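Local coordinates for protein FAD-dependent oxidoreductase (Actinomadura kijaniata, PDB 3M9V) that probably acts as a flavin-dependent oxidoreductase of the acyl-CoA dehydrogenase family on a dTDP-linked sugar in the biosynthesis of D-kijanose, at residues L88-R93 and G265-V270; T150-T154 and L165-K169; G216-R220 and R378-A382. All coordinates share one frame; numbering follows the deposited sequence. Where two conformers were deposited one is given.

How the contacts relate
Contacts 1 and 3 lie in the buried interior and touch each other, whereas contact 2 lies in the partly buried middle-domain sheet, its centre about 33 Å from that of contact 1. The first brings two helices of the N- and C-terminal regions together through glycine, alanine, valine and leucine, with no hydrogen bond across it. Contact 3 joins a middle-domain loop to the end of helix 372-379, adding charged and polar groups at a subunit boundary; Y267 of contact 1 packs on M219 and A382. Contact 2 is local, holding a loop and the start of strand 154-157 to strand 163-172 mainly by backbone bonds and a threonine hydroxyl.

Contact 1: residues L88-R93 and G265-V270; sequences LLAVAR and GVYVGV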
# COMPACT_ATOMS: atom_id res chain seq x y z
N LEU A 88 -17.24 -15.70 -17.78
CA LEU A 88 -17.74 -14.72 -16.80
C LEU A 88 -17.03 -13.37 -16.92
O LEU A 88 -17.62 -12.30 -16.75
CB LEU A 88 -17.62 -15.24 -15.36
CG LEU A 88 -18.45 -16.51 -15.13
CD1 LEU A 88 -18.30 -17.05 -13.70
CD2 LEU A 88 -19.91 -16.18 -15.37
N LEU A 89 -15.72 -13.41 -17.12
CA LEU A 89 -14.95 -12.18 -17.31
C LEU A 89 -15.52 -11.40 -18.51
O LEU A 89 -15.79 -10.19 -18.41
CB LEU A 89 -13.48 -12.62 -17.52
CG LEU A 89 -12.39 -11.55 -17.47
CD1 LEU A 89 -10.98 -12.21 -17.50
CD2 LEU A 89 -12.51 -10.60 -18.69
N ALA A 90 -15.71 -12.06 -19.65
CA ALA A 90 -16.27 -11.34 -20.82
C ALA A 90 -17.66 -10.76 -20.51
O ALA A 90 -17.95 -9.61 -20.84
CB ALA A 90 -16.34 -12.29 -22.07
N VAL A 91 -18.50 -11.53 -19.81
CA VAL A 91 -19.81 -10.99 -19.44
C VAL A 91 -19.69 -9.80 -18.47
O VAL A 91 -20.39 -8.79 -18.61
CB VAL A 91 -20.80 -12.07 -18.93
CG1 VAL A 91 -22.13 -11.48 -18.44
CG2 VAL A 91 -21.08 -13.11 -20.02
N ALA A 92 -18.82 -9.93 -17.48
CA ALA A 92 -18.65 -8.87 -16.49
C ALA A 92 -18.14 -7.56 -17.08
O ALA A 92 -18.48 -6.49 -16.58
CB ALA A 92 -17.76 -9.35 -15.34
N ARG A 93 -17.34 -7.61 -18.14
CA ARG A 93 -16.92 -6.35 -18.75
C ARG A 93 -18.14 -5.64 -19.29
O ARG A 93 -18.11 -4.43 -19.38
CB ARG A 93 -15.99 -6.55 -19.96
CG ARG A 93 -14.69 -7.10 -19.50
CD ARG A 93 -13.86 -7.57 -20.67
NE ARG A 93 -13.65 -6.44 -21.56
CZ ARG A 93 -12.65 -6.40 -22.42
NH1 ARG A 93 -11.78 -7.41 -22.47
NH2 ARG A 93 -12.53 -5.35 -23.21
N GLY A 265 -13.45 -14.64 -11.96
CA GLY A 265 -13.50 -14.04 -13.28
C GLY A 265 -14.36 -12.79 -13.35
O GLY A 265 -14.10 -11.88 -14.16
N VAL A 266 -15.38 -12.70 -12.50
CA VAL A 266 -16.28 -11.54 -12.47
C VAL A 266 -15.50 -10.26 -12.13
O VAL A 266 -15.53 -9.25 -12.83
CB VAL A 266 -17.48 -11.77 -11.53
CG1 VAL A 266 -18.33 -10.48 -11.45
CG2 VAL A 266 -18.32 -12.96 -12.08
N TYR A 267 -14.69 -10.36 -11.08
CA TYR A 267 -14.00 -9.18 -10.50
C TYR A 267 -12.82 -8.86 -11.41
O TYR A 267 -12.50 -7.68 -11.61
CB TYR A 267 -13.62 -9.45 -9.04
CG TYR A 267 -14.91 -9.76 -8.29
CD1 TYR A 267 -15.83 -8.73 -8.07
CD2 TYR A 267 -15.23 -11.04 -7.83
CE1 TYR A 267 -17.05 -8.97 -7.42
CE2 TYR A 267 -16.45 -11.29 -7.17
CZ TYR A 267 -17.35 -10.26 -7.01
OH TYR A 267 -18.57 -10.41 -6.40
N VAL A 268 -12.23 -9.89 -12.01
CA VAL A 268 -11.22 -9.62 -13.02
C VAL A 268 -11.83 -8.86 -14.21
O VAL A 268 -11.19 -7.95 -14.76
CB VAL A 268 -10.49 -10.91 -13.54
CG1 VAL A 268 -9.44 -10.50 -14.57
CG2 VAL A 268 -9.85 -11.73 -12.39
N GLY A 269 -13.03 -9.23 -14.66
CA GLY A 269 -13.65 -8.48 -15.78
C GLY A 269 -14.00 -7.04 -15.46
O GLY A 269 -13.82 -6.14 -16.29
N VAL A 270 -14.49 -6.81 -14.23
CA VAL A 270 -14.71 -5.44 -13.73
C VAL A 270 -13.43 -4.60 -13.78
O VAL A 270 -13.44 -3.46 -14.28
CB VAL A 270 -15.36 -5.44 -12.33
CG1 VAL A 270 -15.49 -4.01 -11.79
CG2 VAL A 270 -16.79 -6.03 -12.44
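L89 and G269 mark the place where segments 88-93 and 265-270 meet almost backbone to backbone: their helix axes approach to 7.2 Å, run in broadly the same direction and cross at -43°, with L89 CA and G269 CA 4.2 Å apart. This closeness depends on G269, where a CB would run into L89 O and A92 CB; G265, one helical turn earlier, also faces helix 88-93 without a side chain. The bare surface at G265 instead presents its carbonyl, and L89 CA makes a CA-H...O contact of 3.3 Å with G265 O. The same oxygen accepts the helical bond from G269 N.

L89 lies along this surface. The chi1 torsion of -168° turns its CG away from the backbone N and lays it 3.7 Å from G269 N, while CD2 rests by the CA of that glycine. Its other methyl, CD1, crosses to V268 CG1 at 3.7 Å. On the flank formed by A92, that residue's CB presses on the backbone, 3.4 Å from V266 O. V266 directs its CB away from helix 88-93, yet its two methyls divide between neighbours, CG2 meeting L88 CB at 4.1 Å and CG1 lying near the methyl of A92. R93 adds the aliphatic part of its chain, CG standing 3.5 Å from G269 O, and its guanidinium forms a salt bridge with D276 farther along helix 264-283.

Helix 291-323 adjoins both sides through R308, which L89 and V268 touch, and L88 packs on H103 of helix 96-118. Glycines spaced four apart, a near approach of the axes and a CA-H...O contact together are the hallmarks of a GxxxG helix pair, which here joins the N- and C-terminal helical regions of the acyl-CoA dehydrogenase fold.

Contact 2: residues T150-T154 and L165-K169; sequences TAVTT and LSGRK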
# COMPACT_ATOMS: atom_id res chain seq x y z
N THR A 150 -32.82 -14.22 11.61
CA THR A 150 -33.99 -14.68 12.36
C THR A 150 -34.33 -16.17 12.30
O THR A 150 -35.31 -16.57 12.94
CB THR A 150 -35.29 -13.98 11.90
OG1 THR A 150 -35.70 -14.53 10.64
CG2 THR A 150 -35.12 -12.46 11.78
N ALA A 151 -33.58 -17.00 11.59
CA ALA A 151 -34.05 -18.34 11.24
C ALA A 151 -32.93 -19.36 11.07
O ALA A 151 -31.87 -19.04 10.56
CB ALA A 151 -34.85 -18.31 9.94
N VAL A 152 -33.18 -20.61 11.47
CA VAL A 152 -32.29 -21.70 11.10
C VAL A 152 -33.02 -22.71 10.21
O VAL A 152 -33.96 -23.38 10.65
CB VAL A 152 -31.67 -22.37 12.33
CG1 VAL A 152 -32.73 -22.49 13.41
CG2 VAL A 152 -31.05 -23.71 11.97
N THR A 153 -32.60 -22.84 8.95
CA THR A 153 -33.44 -23.50 7.97
C THR A 153 -33.37 -25.00 8.24
O THR A 153 -32.30 -25.60 8.16
CB THR A 153 -32.98 -23.18 6.54
OG1 THR A 153 -33.18 -21.79 6.29
CG2 THR A 153 -33.76 -24.01 5.51
N THR A 154 -34.52 -25.61 8.54
CA THR A 154 -34.53 -26.99 9.04
C THR A 154 -35.53 -27.85 8.25
O THR A 154 -36.57 -27.36 7.81
CB THR A 154 -34.89 -27.03 10.54
OG1 THR A 154 -36.13 -26.34 10.73
CG2 THR A 154 -33.94 -26.18 11.34
N LEU A 165 -40.05 -28.11 5.03
CA LEU A 165 -38.86 -27.26 5.06
C LEU A 165 -39.33 -25.92 5.61
O LEU A 165 -40.27 -25.31 5.06
CB LEU A 165 -38.29 -27.12 3.65
CG LEU A 165 -37.15 -26.10 3.44
CD1 LEU A 165 -35.90 -26.50 4.24
CD2 LEU A 165 -36.84 -25.99 1.95
N SER A 166 -38.70 -25.44 6.68
CA SER A 166 -38.97 -24.07 7.12
C SER A 166 -37.69 -23.27 7.35
O SER A 166 -36.68 -23.80 7.82
CB SER A 166 -39.79 -24.07 8.41
OG SER A 166 -41.13 -24.48 8.17
N GLY A 167 -37.76 -21.98 7.06
CA GLY A 167 -36.60 -21.13 7.31
C GLY A 167 -36.62 -19.98 6.32
O GLY A 167 -37.67 -19.58 5.81
N ARG A 168 -35.43 -19.44 6.09
CA ARG A 168 -35.29 -18.29 5.21
C ARG A 168 -33.82 -18.19 4.84
O ARG A 168 -32.95 -18.32 5.71
CB ARG A 168 -35.86 -17.02 5.84
CG ARG A 168 -34.90 -15.87 5.78
CD ARG A 168 -35.45 -14.69 5.02
NE ARG A 168 -36.34 -13.84 5.80
CZ ARG A 168 -36.54 -12.54 5.58
NH1 ARG A 168 -35.88 -11.87 4.65
NH2 ARG A 168 -37.41 -11.88 6.32
N LYS A 169 -33.54 -18.02 3.55
CA LYS A 169 -32.14 -17.87 3.15
C LYS A 169 -31.98 -16.47 2.57
O LYS A 169 -32.92 -15.86 2.06
CB LYS A 169 -31.73 -18.91 2.11
CG LYS A 169 -31.71 -20.34 2.61
CD LYS A 169 -30.54 -20.59 3.58
CE LYS A 169 -30.32 -22.07 3.85
NZ LYS A 169 -29.35 -22.22 4.99
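T154 and S166 form an antiparallel hydrogen-bonded pair, from which the loop 150-153 departs along strand 165-169 without keeping the ladder. T154 N donates to S166 O at 2.9 Å, and S166 N returns a bond to T154 O at 3.1 Å. One residue back, T153 takes over with its side chain. Its OG1 sits beside its own backbone N (chi1 -66°) and accepts a bent bond from R168 N at 3.3 Å. A CB on G167 would collide with this hydroxyl, which also bonds D147. The other branch of T153, CG2, touches L165 CD1 at 3.5 Å, the two side chains crossing at a slant, and the methylenes of K169 fold back against T153, CE reaching 3.8 Å from OG1. Past this point the ammonium of K169 meets D147 in a salt bridge and bonds I145 O. Earlier in the loop, A151 CB lies against the strand backbone, 4.1 Å from R168 N. The pair belongs to a hairpin of strands 154-157 and 163-172. Strand 225-234 flanks the latter on its other edge, bonded to the backbones of L165, G167 and K169; T153 packs on I183 and A185 of strand 180-187.

Contact 3: residues G216-R220 and R378-A382; sequences GLGMR and RDVQA
The guanidinium of R378 meets the L217 carbonyl with its edge: NH2 donates to L217 O across 2.9 Å, the oxygen lying near the guanidinium plane and the nitrogen in the carbonyl plane. R220 CD and G218 CA approach the same group obliquely. The guanidinium of R220, its plane turned 67° from that of R378, likewise uses an edge, NH1 pointing in plane to G216 O and tying loop 216-220 to itself. The carboxylate of D379 is met differently. M219 N comes from above its plane, 44° out of it, and donates to OD1 at 2.8 Å. Water 1 extends this grip, donating to D379 OD1 and accepting from R220 N, each at 2.8 Å.

L217 CD1 crosses the R378 chain and touches its CD at 3.7 Å. Between these side chains and D379, G218 passes so near the helix that a CB would strike R378 O and D379 N. M219 CG lies 3.5 Å from A382 CB, and the bend at chi2 (-53°) then turns SD and CE back to bring CE beside D379 O. D46 forms a salt bridge with R378 and D215 one with R220, while the D46 carbonyl accepts from R220 NE. A leucine in place of R378 would probably leave D46 without its charged mate and L217 O without this donor.

The second subunit closes in here: its Y367 hydroxyl bonds R378 O, L217 packs on R378 of that subunit, and R378 on its L217. The type I turn from D379 to A382 leads on toward F385, which binds FMN in another structure of this protein. The arrangement thus forms a junction of middle and C-terminal domains at the interface with a second subunit, beside the flavin site.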
# COMPACT_ATOMS: atom_id res chain seq x y z
N GLY A 216 -28.75 -3.07 -3.19
CA GLY A 216 -27.30 -3.22 -3.03
C GLY A 216 -26.61 -1.88 -3.24
O GLY A 216 -27.14 -1.01 -3.91
N LEU A 217 -25.42 -1.69 -2.68
CA LEU A 217 -24.63 -0.51 -3.03
C LEU A 217 -24.24 -0.77 -4.49
O LEU A 217 -24.42 0.09 -5.36
CB LEU A 217 -23.41 -0.43 -2.11
CG LEU A 217 -22.29 0.54 -2.55
CD1 LEU A 217 -22.73 2.00 -2.69
CD2 LEU A 217 -21.08 0.34 -1.65
N GLY A 218 -23.75 -1.98 -4.78
CA GLY A 218 -23.54 -2.46 -6.15
C GLY A 218 -24.20 -3.82 -6.40
O GLY A 218 -24.96 -4.28 -5.55
N MET A 219 -23.88 -4.46 -7.53
CA MET A 219 -24.52 -5.71 -7.98
C MET A 219 -26.05 -5.51 -7.92
O MET A 219 -26.81 -6.41 -7.56
CB MET A 219 -24.09 -6.95 -7.18
CG MET A 219 -22.59 -7.34 -7.26
SD MET A 219 -22.08 -7.48 -9.01
CE MET A 219 -20.36 -7.95 -8.83
N ARG A 220 -26.47 -4.30 -8.28
CA ARG A 220 -27.85 -3.91 -8.05
C ARG A 220 -28.86 -4.71 -8.85
O ARG A 220 -30.00 -4.88 -8.41
CB ARG A 220 -28.03 -2.39 -8.16
CG ARG A 220 -27.48 -1.68 -6.95
CD ARG A 220 -27.58 -0.15 -7.11
NE ARG A 220 -28.96 0.24 -7.34
CZ ARG A 220 -29.93 0.28 -6.42
NH1 ARG A 220 -29.72 -0.03 -5.14
NH2 ARG A 220 -31.14 0.64 -6.81
N ARG A 378 -18.69 0.66 -7.32
CA ARG A 378 -19.62 -0.07 -6.47
C ARG A 378 -19.62 -1.58 -6.70
O ARG A 378 -19.65 -2.34 -5.71
CB ARG A 378 -21.03 0.50 -6.63
CG ARG A 378 -21.03 1.98 -6.26
CD ARG A 378 -22.46 2.60 -6.30
NE ARG A 378 -22.83 2.98 -7.65
CZ ARG A 378 -23.66 2.27 -8.43
NH1 ARG A 378 -23.99 2.68 -9.64
NH2 ARG A 378 -24.23 1.16 -8.01
N ASP A 379 -19.68 -2.01 -7.96
CA ASP A 379 -19.80 -3.46 -8.16
C ASP A 379 -18.53 -4.19 -7.71
O ASP A 379 -18.57 -5.35 -7.28
CB ASP A 379 -20.01 -3.85 -9.63
CG ASP A 379 -21.35 -3.39 -10.13
OD1 ASP A 379 -22.21 -3.05 -9.31
OD2 ASP A 379 -21.51 -3.36 -11.36
N VAL A 380 -17.38 -3.53 -7.86
CA VAL A 380 -16.12 -4.27 -7.64
C VAL A 380 -15.94 -4.64 -6.16
O VAL A 380 -15.13 -5.51 -5.86
CB VAL A 380 -14.84 -3.56 -8.16
CG1 VAL A 380 -14.43 -2.47 -7.20
CG2 VAL A 380 -13.67 -4.56 -8.32
N GLN A 381 -16.71 -4.01 -5.26
CA GLN A 381 -16.57 -4.26 -3.82
C GLN A 381 -17.25 -5.57 -3.38
O GLN A 381 -16.93 -6.07 -2.31
CB GLN A 381 -17.11 -3.09 -2.98
CG GLN A 381 -16.67 -1.67 -3.41
CD GLN A 381 -15.18 -1.42 -3.24
OE1 GLN A 381 -14.50 -2.08 -2.44
NE2 GLN A 381 -14.64 -0.52 -4.06
N ALA A 382 -18.14 -6.12 -4.20
CA ALA A 382 -19.02 -7.21 -3.75
C ALA A 382 -18.24 -8.48 -3.38
O ALA A 382 -18.68 -9.21 -2.51
CB ALA A 382 -20.00 -7.53 -4.86
O HOH W 1 -24.87 -2.38 -9.57